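Local coordinates for protein 4-dehydrase (Streptomyces venezuelae, PDB 2PO3) that probably acts as a pyridoxal phosphate-dependent aminotransferase on a TDP-linked sugar in the biosynthesis of desosamine, at residues T90-M95 with P137-V142; A84-L89 with A219-L224; G333-E338 with H350-A355. One frame throughout, in Å; residues are numbered along the deposited sequence. Where two conformers were deposited one is given.

Interaction 1: T90-M95 with P137-V142; sequences TGEVIM and PRTSAV
E92 faces R138 and T139 where parallel strands 92-95 and 139-142 begin to pair. Its CG stands anti to the carbonyl carbon (chi1 -67°) and the chain runs on extended, so the carboxylate ends beside R138. A nearly straight salt bridge joins R138 NE to E92 OE2 at 2.9 Å. It lies in the guanidinium plane but meets OE2 from above the carboxylate, the two planes being 64° apart. R138 was modelled in two conformers, and the bridge is described for one. E92 OE1 accepts from the T136 hydroxyl and from a water, which accepts from T139 OG1 at 2.7 Å. T139 OG1 is also hydrogen-bonded to T136 N. A leucine here would probably leave the R138 guanidinium without its counter-charge and the T136 hydroxyl without this acceptor. S140 is the extra residue of a beta bulge, where the register shifts by one between E92 and V93. Its N bonds to E92 O (2.9 Å), and beyond it I94 N bonds to A141 O (2.8 Å). On the E92 face, I94 CD1 packs on T139 CG2 at 3.8 Å. V93 and A141 share the other face. In the central sheet, strand 92-96 lies between 139-145 and 113-117, while A141 and V142 touch strand 167-171.

Interaction 2: A84-L89 with A219-L224; sequences AHAAGL and ARIRAL
R220 NE donates to A86 O at 3.0 Å. This is the one hydrogen bond between the two helical segments. It is bent, with an N-H...O angle of 136°. The donor comes in the carbonyl plane, on a lone pair of the oxygen. The oxygen itself lies 20° off the guanidinium plane. R220 reaches this place because its chain folds at chi3 (68°), which turns NE back toward the end of helix 76-87. The guanidinium meets A86 O at its edge.

Beside this bond the packing is apolar and centres on the methyl of A86. A86 CB is 3.3 Å from I221 CG1, tighter than usual van der Waals contact. L224 CD1 touches the same methyl at 4.0 Å and also lies against the backbone of helix 76-87, 3.6 Å from A86 N. R220 CB stands 4.0 Å from A86 CB, so the foot of the arginine packs while its far end bonds. H85 adds its CB to the L224 side. Its ring serves the dimer: H85 NE2 bonds to W109 O of the second subunit, and the two rings meet edge-to-face. L224 also packs on that W109.

Helix 76-87 ends here in a Schellman motif. G88 has positive phi, G88 N bonds to H85 O at 3.1 Å, and L89 N bonds to A84 O at 3.3 Å. A86 O belongs to this last turn, and R220 serves it from another helix. The partial negative charge of a helix C-terminus would probably favour the arginine there. The contact is thus mainly apolar, with one charged donor at a helix end, and is likely to depend on close packing round A86 more than on the single bent bond.

Interaction 3: G333-E338 with H350-A355; sequences GCHELE and HTERLA
G333 and A355 bring the two backbones nearest, CA to CA 6.4 Å, where the loop enters the short 3-10 turn 334-336 beside helix 349-355. G333 suits this spot, since a CB on it would run into T351 CG2. The main polar link is H335 NE2 donating to E352 OE1 at 2.8 Å, with an N-H...O angle of 163°. Ring and carboxylate are nearly coplanar, 11° apart, and OE1 uses its anti lone pair. The H335 CG lies between its backbone N and carbonyl carbon (chi1 71°), which swings the ring toward the helix. H335 ND1 bonds to S97 OG, so both ring nitrogens have partners and the ring's rotation is fixed. E336 CG lies over one face of this ring, offset toward the rim, 3.6 Å above its plane. E336 OE2 comes within 3.9 Å of E352 OE1; these like charges would probably favour a positive H335. T351 CG2 touches H335 CE1 at 4.0 Å, while T351 OG1 bonds to D118. A355 CB rests near G333 N. Around the contact, C334 and H335 touch F116 of strand 113-117, the edge strand of the sheet within this chain. L354 packs on I119 and A355 on M98, both in neighbouring loops.

Overall arrangement
Interactions 1 and 2 touch. L89, which follows helix 76-87 in interaction 2, places its CD2 4.1 Å from A141 CB of interaction 1. Their centres are about 16 Å apart, and the helix is followed in the chain, after a short turn, by strand 92-96. Interaction 3 stands apart. Its centre is about 20 Å from that of interaction 1 and about 30 Å from that of interaction 2, with nearest atoms about 7 Å and about 16 Å away. Strand 113-117 links 1 and 3, since it pairs with strand 92-96 and touches H335. No contact lies in the pocket. V93 and L224 side chains are each about 13 Å from a bound PLP-sugar aldimine, and G333 about 12 Å.

Interaction 1: T90-M95 with P137-V142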
loop_
_atom_site.group_PDB
_atom_site.type_symbol
_atom_site.label_atom_id
_atom_site.label_comp_id
_atom_site.label_asym_id
_atom_site.label_seq_id
_atom_site.Cartn_x
_atom_site.Cartn_y
_atom_site.Cartn_z
ATOM N N THR A 90 -0.486 21.890 -3.307
ATOM C CA THR A 90 -0.991 22.070 -4.641
ATOM C C THR A 90 0.139 22.481 -5.564
ATOM O O THR A 90 1.191 23.010 -5.184
ATOM C CB THR A 90 -2.069 23.182 -4.683
ATOM O OG1 THR A 90 -1.538 24.371 -4.136
ATOM C CG2 THR A 90 -3.308 22.750 -3.908
ATOM N N GLY A 91 -0.090 22.239 -6.833
ATOM C CA GLY A 91 0.879 22.642 -7.830
ATOM C C GLY A 91 2.255 22.016 -7.813
ATOM O O GLY A 91 2.411 20.811 -8.011
ATOM N N GLU A 92 3.235 22.884 -7.597
ATOM C CA GLU A 92 4.623 22.510 -7.623
ATOM C C GLU A 92 5.278 22.267 -6.311
ATOM O O GLU A 92 5.008 22.969 -5.327
ATOM C CB GLU A 92 5.404 23.656 -8.324
ATOM C CG GLU A 92 5.034 23.775 -9.815
ATOM C CD GLU A 92 5.676 24.938 -10.520
ATOM O OE1 GLU A 92 6.536 25.652 -10.033
ATOM O OE2 GLU A 92 5.183 25.090 -11.720
ATOM N N VAL A 93 6.171 21.277 -6.374
ATOM C CA VAL A 93 6.971 20.880 -5.228
ATOM C C VAL A 93 8.447 20.817 -5.595
ATOM O O VAL A 93 8.896 20.074 -6.472
ATOM C CB VAL A 93 6.498 19.622 -4.518
ATOM C CG1 VAL A 93 7.425 19.349 -3.324
ATOM C CG2 VAL A 93 5.043 19.783 -4.071
ATOM N N ILE A 94 9.202 21.641 -4.916
ATOM C CA ILE A 94 10.594 21.679 -5.202
ATOM C C ILE A 94 11.329 20.576 -4.469
ATOM O O ILE A 94 11.175 20.414 -3.266
ATOM C CB ILE A 94 11.144 23.040 -4.821
ATOM C CG1 ILE A 94 10.591 24.098 -5.788
ATOM C CG2 ILE A 94 12.687 22.985 -4.838
ATOM C CD1 ILE A 94 10.916 25.555 -5.400
ATOM N N MET A 95 12.148 19.861 -5.224
ATOM C CA MET A 95 12.906 18.754 -4.685
ATOM C C MET A 95 14.171 18.405 -5.496
ATOM O O MET A 95 14.333 18.747 -6.683
ATOM C CB MET A 95 11.949 17.525 -4.655
ATOM C CG MET A 95 11.534 17.047 -6.066
ATOM S SD MET A 95 10.474 15.545 -6.144
ATOM C CE MET A 95 8.995 16.128 -5.312
ATOM N N PRO A 137 4.601 31.070 -8.612
ATOM C CA PRO A 137 3.308 31.324 -8.005
ATOM C C PRO A 137 2.623 29.994 -7.677
ATOM O O PRO A 137 1.782 29.936 -6.805
ATOM C CB PRO A 137 2.503 32.192 -8.982
ATOM C CG PRO A 137 3.489 32.682 -10.030
ATOM C CD PRO A 137 4.678 31.747 -9.942
ATOM N N ARG A 138 3.029 28.914 -8.357
ATOM C CA ARG A 138 2.490 27.573 -8.154
ATOM C C ARG A 138 3.136 26.748 -7.032
ATOM O O ARG A 138 2.582 25.748 -6.578
ATOM C CB ARG A 138 2.556 26.790 -9.445
ATOM C CG ARG A 138 1.777 27.496 -10.525
ATOM C CD ARG A 138 2.198 27.105 -11.934
ATOM N NE ARG A 138 3.592 27.392 -12.277
ATOM C CZ ARG A 138 4.019 28.528 -12.815
ATOM N NH1 ARG A 138 3.213 29.552 -13.073
ATOM N NH2 ARG A 138 5.309 28.648 -13.090
ATOM N N THR A 139 4.311 27.141 -6.560
ATOM C CA THR A 139 4.971 26.389 -5.508
ATOM C C THR A 139 4.268 26.343 -4.163
ATOM O O THR A 139 3.958 27.375 -3.570
ATOM C CB THR A 139 6.407 26.885 -5.276
ATOM O OG1 THR A 139 6.953 27.180 -6.541
ATOM C CG2 THR A 139 7.260 25.809 -4.597
ATOM N N SER A 140 4.052 25.130 -3.658
ATOM C CA SER A 140 3.442 24.995 -2.349
ATOM C C SER A 140 4.463 24.512 -1.312
ATOM O O SER A 140 4.338 24.745 -0.104
ATOM C CB SER A 140 2.266 24.035 -2.401
ATOM O OG SER A 140 2.562 23.036 -3.356
ATOM N N ALA A 141 5.492 23.787 -1.773
ATOM C CA ALA A 141 6.460 23.255 -0.828
ATOM C C ALA A 141 7.781 22.817 -1.435
ATOM O O ALA A 141 7.985 22.747 -2.654
ATOM C CB ALA A 141 5.853 22.052 -0.097
ATOM N N VAL A 142 8.638 22.507 -0.472
ATOM C CA VAL A 142 9.975 22.013 -0.625
ATOM C C VAL A 142 10.097 20.648 0.077
ATOM O O VAL A 142 9.787 20.459 1.260
ATOM C CB VAL A 142 11.009 22.975 -0.009
ATOM C CG1 VAL A 142 12.465 22.523 -0.202
ATOM C CG2 VAL A 142 10.847 24.388 -0.532
HETATM O O HOH W 1 -0.143 25.596 -5.939
HETATM O O HOH W 2 8.278 25.528 -8.216
#

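Interaction 2: A84-L89 with A219-L224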
loop_
_atom_site.group_PDB
_atom_site.type_symbol
_atom_site.label_atom_id
_atom_site.label_comp_id
_atom_site.label_asym_id
_atom_site.label_seq_id
_atom_site.Cartn_x
_atom_site.Cartn_y
_atom_site.Cartn_z
ATOM N N ALA A 84 1.301 14.895 1.563
ATOM C CA ALA A 84 0.908 15.890 0.602
ATOM C C ALA A 84 -0.558 16.194 0.749
ATOM O O ALA A 84 -0.884 17.347 1.025
ATOM C CB ALA A 84 1.211 15.499 -0.834
ATOM N N HIS A 85 -1.425 15.180 0.568
ATOM C CA HIS A 85 -2.875 15.364 0.673
ATOM C C HIS A 85 -3.307 15.964 1.982
ATOM O O HIS A 85 -4.109 16.885 1.966
ATOM C CB HIS A 85 -3.742 14.139 0.345
ATOM C CG HIS A 85 -3.961 13.918 -1.123
ATOM N ND1 HIS A 85 -4.184 14.960 -2.012
ATOM C CD2 HIS A 85 -3.993 12.741 -1.830
ATOM C CE1 HIS A 85 -4.357 14.386 -3.211
ATOM N NE2 HIS A 85 -4.245 13.043 -3.145
ATOM N N ALA A 86 -2.788 15.437 3.094
ATOM C CA ALA A 86 -3.125 15.943 4.431
ATOM C C ALA A 86 -2.820 17.438 4.596
ATOM O O ALA A 86 -3.539 18.173 5.270
ATOM C CB ALA A 86 -2.397 15.147 5.528
ATOM N N ALA A 87 -1.726 17.873 3.969
ATOM C CA ALA A 87 -1.261 19.246 4.028
ATOM C C ALA A 87 -1.883 20.188 3.013
ATOM O O ALA A 87 -1.638 21.397 3.049
ATOM C CB ALA A 87 0.251 19.275 3.930
ATOM N N GLY A 88 -2.674 19.638 2.103
ATOM C CA GLY A 88 -3.331 20.441 1.060
ATOM C C GLY A 88 -2.394 21.041 0.014
ATOM O O GLY A 88 -2.693 22.104 -0.535
ATOM N N LEU A 89 -1.277 20.349 -0.246
ATOM C CA LEU A 89 -0.290 20.805 -1.190
ATOM C C LEU A 89 -0.908 20.902 -2.537
ATOM O O LEU A 89 -1.729 20.089 -2.864
ATOM C CB LEU A 89 0.906 19.841 -1.320
ATOM C CG LEU A 89 1.650 19.703 -0.008
ATOM C CD1 LEU A 89 2.944 18.905 -0.202
ATOM C CD2 LEU A 89 1.939 21.086 0.563
ATOM N N ALA A 219 -3.284 13.746 12.739
ATOM C CA ALA A 219 -4.627 13.223 12.780
ATOM C C ALA A 219 -5.184 13.109 11.396
ATOM O O ALA A 219 -5.882 12.137 11.098
ATOM C CB ALA A 219 -5.504 14.193 13.516
ATOM N N ARG A 220 -4.899 14.118 10.559
ATOM C CA ARG A 220 -5.390 14.106 9.174
ATOM C C ARG A 220 -4.816 12.933 8.373
ATOM O O ARG A 220 -5.521 12.270 7.612
ATOM C CB ARG A 220 -5.100 15.390 8.402
ATOM C CG ARG A 220 -5.831 16.595 8.949
ATOM C CD ARG A 220 -5.545 17.812 8.098
ATOM N NE ARG A 220 -6.131 17.722 6.761
ATOM C CZ ARG A 220 -7.428 17.904 6.550
ATOM N NH1 ARG A 220 -8.274 18.167 7.568
ATOM N NH2 ARG A 220 -7.879 17.821 5.292
ATOM N N ILE A 221 -3.509 12.711 8.548
ATOM C CA ILE A 221 -2.836 11.625 7.858
ATOM C C ILE A 221 -3.432 10.297 8.294
ATOM O O ILE A 221 -3.721 9.375 7.522
ATOM C CB ILE A 221 -1.351 11.685 8.149
ATOM C CG1 ILE A 221 -0.796 12.826 7.303
ATOM C CG2 ILE A 221 -0.640 10.355 7.822
ATOM C CD1 ILE A 221 0.448 13.424 7.927
ATOM N N ARG A 222 -3.622 10.202 9.588
ATOM C CA ARG A 222 -4.179 8.977 10.087
ATOM C C ARG A 222 -5.555 8.748 9.466
ATOM O O ARG A 222 -5.864 7.719 8.872
ATOM C CB ARG A 222 -4.178 8.988 11.606
ATOM C CG ARG A 222 -4.233 7.584 12.169
ATOM C CD ARG A 222 -4.113 7.546 13.678
ATOM N NE ARG A 222 -2.845 8.007 14.238
ATOM C CZ ARG A 222 -1.686 7.345 14.236
ATOM N NH1 ARG A 222 -1.522 6.151 13.674
ATOM N NH2 ARG A 222 -0.647 7.913 14.830
ATOM N N ALA A 223 -6.412 9.738 9.565
ATOM C CA ALA A 223 -7.728 9.555 8.998
ATOM C C ALA A 223 -7.684 9.266 7.506
ATOM O O ALA A 223 -8.368 8.361 7.041
ATOM C CB ALA A 223 -8.659 10.712 9.354
ATOM N N LEU A 224 -6.890 10.027 6.749
ATOM C CA LEU A 224 -6.823 9.801 5.306
ATOM C C LEU A 224 -6.278 8.410 4.936
ATOM O O LEU A 224 -6.580 7.859 3.876
ATOM C CB LEU A 224 -5.956 10.887 4.625
ATOM C CG LEU A 224 -6.590 12.270 4.522
ATOM C CD1 LEU A 224 -5.564 13.278 4.009
ATOM C CD2 LEU A 224 -7.821 12.259 3.616
#

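Interaction 3: G333-E338 with H350-A355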
loop_
_atom_site.group_PDB
_atom_site.type_symbol
_atom_site.label_atom_id
_atom_site.label_comp_id
_atom_site.label_asym_id
_atom_site.label_seq_id
_atom_site.Cartn_x
_atom_site.Cartn_y
_atom_site.Cartn_z
ATOM N N GLY A 333 19.631 11.133 -12.484
ATOM C CA GLY A 333 18.806 12.011 -11.657
ATOM C C GLY A 333 17.374 11.774 -12.145
ATOM O O GLY A 333 17.166 11.307 -13.263
ATOM N N CYS A 334 16.374 12.049 -11.323
ATOM C CA CYS A 334 14.996 11.823 -11.713
ATOM C C CYS A 334 14.587 12.671 -12.886
ATOM O O CYS A 334 13.661 12.307 -13.617
ATOM C CB CYS A 334 14.069 12.142 -10.529
ATOM S SG CYS A 334 14.349 10.943 -9.217
ATOM N N HIS A 335 15.277 13.811 -13.041
ATOM C CA HIS A 335 14.931 14.717 -14.130
ATOM C C HIS A 335 15.144 14.093 -15.487
ATOM O O HIS A 335 14.777 14.636 -16.516
ATOM C CB HIS A 335 15.651 16.053 -14.036
ATOM C CG HIS A 335 17.109 15.958 -14.330
ATOM N ND1 HIS A 335 18.012 15.393 -13.435
ATOM C CD2 HIS A 335 17.814 16.366 -15.414
ATOM C CE1 HIS A 335 19.220 15.479 -13.978
ATOM N NE2 HIS A 335 19.141 16.057 -15.170
ATOM N N GLU A 336 15.754 12.932 -15.474
ATOM C CA GLU A 336 16.028 12.200 -16.693
ATOM C C GLU A 336 15.164 10.965 -16.807
ATOM O O GLU A 336 15.362 10.160 -17.711
ATOM C CB GLU A 336 17.497 11.767 -16.783
ATOM C CG GLU A 336 18.442 12.982 -16.836
ATOM C CD GLU A 336 19.747 12.677 -17.509
ATOM O OE1 GLU A 336 19.835 12.107 -18.587
ATOM O OE2 GLU A 336 20.775 12.992 -16.766
ATOM N N LEU A 337 14.198 10.816 -15.899
ATOM C CA LEU A 337 13.353 9.638 -15.967
ATOM C C LEU A 337 11.972 10.052 -16.440
ATOM O O LEU A 337 11.640 11.214 -16.265
ATOM C CB LEU A 337 13.170 9.052 -14.545
ATOM C CG LEU A 337 14.408 8.446 -13.859
ATOM C CD1 LEU A 337 14.005 7.980 -12.454
ATOM C CD2 LEU A 337 14.879 7.230 -14.656
ATOM N N GLU A 338 11.179 9.115 -17.010
ATOM C CA GLU A 338 9.818 9.453 -17.434
ATOM C C GLU A 338 8.931 9.577 -16.215
ATOM O O GLU A 338 9.103 8.874 -15.238
ATOM C CB GLU A 338 9.200 8.460 -18.415
ATOM C CG GLU A 338 10.113 8.271 -19.639
ATOM C CD GLU A 338 9.951 9.405 -20.618
ATOM O OE1 GLU A 338 9.070 10.266 -20.550
ATOM O OE2 GLU A 338 10.884 9.382 -21.525
ATOM N N HIS A 350 25.645 19.513 -10.951
ATOM C CA HIS A 350 26.189 18.785 -9.807
ATOM C C HIS A 350 25.533 17.412 -9.694
ATOM O O HIS A 350 26.205 16.415 -9.475
ATOM C CB HIS A 350 26.061 19.620 -8.514
ATOM C CG HIS A 350 26.854 20.885 -8.650
ATOM N ND1 HIS A 350 28.227 20.843 -8.904
ATOM C CD2 HIS A 350 26.462 22.190 -8.589
ATOM C CE1 HIS A 350 28.640 22.101 -8.968
ATOM N NE2 HIS A 350 27.613 22.930 -8.783
ATOM N N THR A 351 24.224 17.391 -9.890
ATOM C CA THR A 351 23.448 16.197 -9.871
ATOM C C THR A 351 23.941 15.293 -10.981
ATOM O O THR A 351 24.242 14.114 -10.822
ATOM C CB THR A 351 21.995 16.573 -10.173
ATOM O OG1 THR A 351 21.495 17.269 -9.045
ATOM C CG2 THR A 351 21.141 15.341 -10.520
ATOM N N GLU A 352 24.034 15.846 -12.156
ATOM C CA GLU A 352 24.469 14.960 -13.215
ATOM C C GLU A 352 25.853 14.395 -13.038
ATOM O O GLU A 352 26.157 13.283 -13.425
ATOM C CB GLU A 352 24.341 15.655 -14.575
ATOM C CG GLU A 352 22.961 16.307 -14.710
ATOM C CD GLU A 352 22.632 16.765 -16.098
ATOM O OE1 GLU A 352 21.504 16.865 -16.513
ATOM O OE2 GLU A 352 23.679 16.994 -16.843
ATOM N N ARG A 353 26.724 15.169 -12.444
ATOM C CA ARG A 353 28.062 14.677 -12.271
ATOM C C ARG A 353 28.163 13.587 -11.214
ATOM O O ARG A 353 28.907 12.607 -11.351
ATOM C CB ARG A 353 28.970 15.869 -11.990
ATOM C CG ARG A 353 30.437 15.564 -11.832
ATOM C CD ARG A 353 31.156 16.757 -11.195
ATOM N NE ARG A 353 32.466 16.440 -10.605
ATOM C CZ ARG A 353 32.632 15.830 -9.434
ATOM N NH1 ARG A 353 31.595 15.433 -8.680
ATOM N NH2 ARG A 353 33.875 15.610 -9.013
ATOM N N LEU A 354 27.420 13.750 -10.139
ATOM C CA LEU A 354 27.465 12.761 -9.066
ATOM C C LEU A 354 26.784 11.492 -9.512
ATOM O O LEU A 354 27.241 10.371 -9.291
ATOM C CB LEU A 354 26.717 13.328 -7.839
ATOM C CG LEU A 354 26.731 12.503 -6.540
ATOM C CD1 LEU A 354 28.163 12.138 -6.171
ATOM C CD2 LEU A 354 26.168 13.356 -5.418
ATOM N N ALA A 355 25.660 11.678 -10.166
ATOM C CA ALA A 355 24.907 10.522 -10.622
ATOM C C ALA A 355 25.712 9.616 -11.459
ATOM O O ALA A 355 25.465 8.411 -11.485
ATOM C CB ALA A 355 23.685 10.869 -11.415
#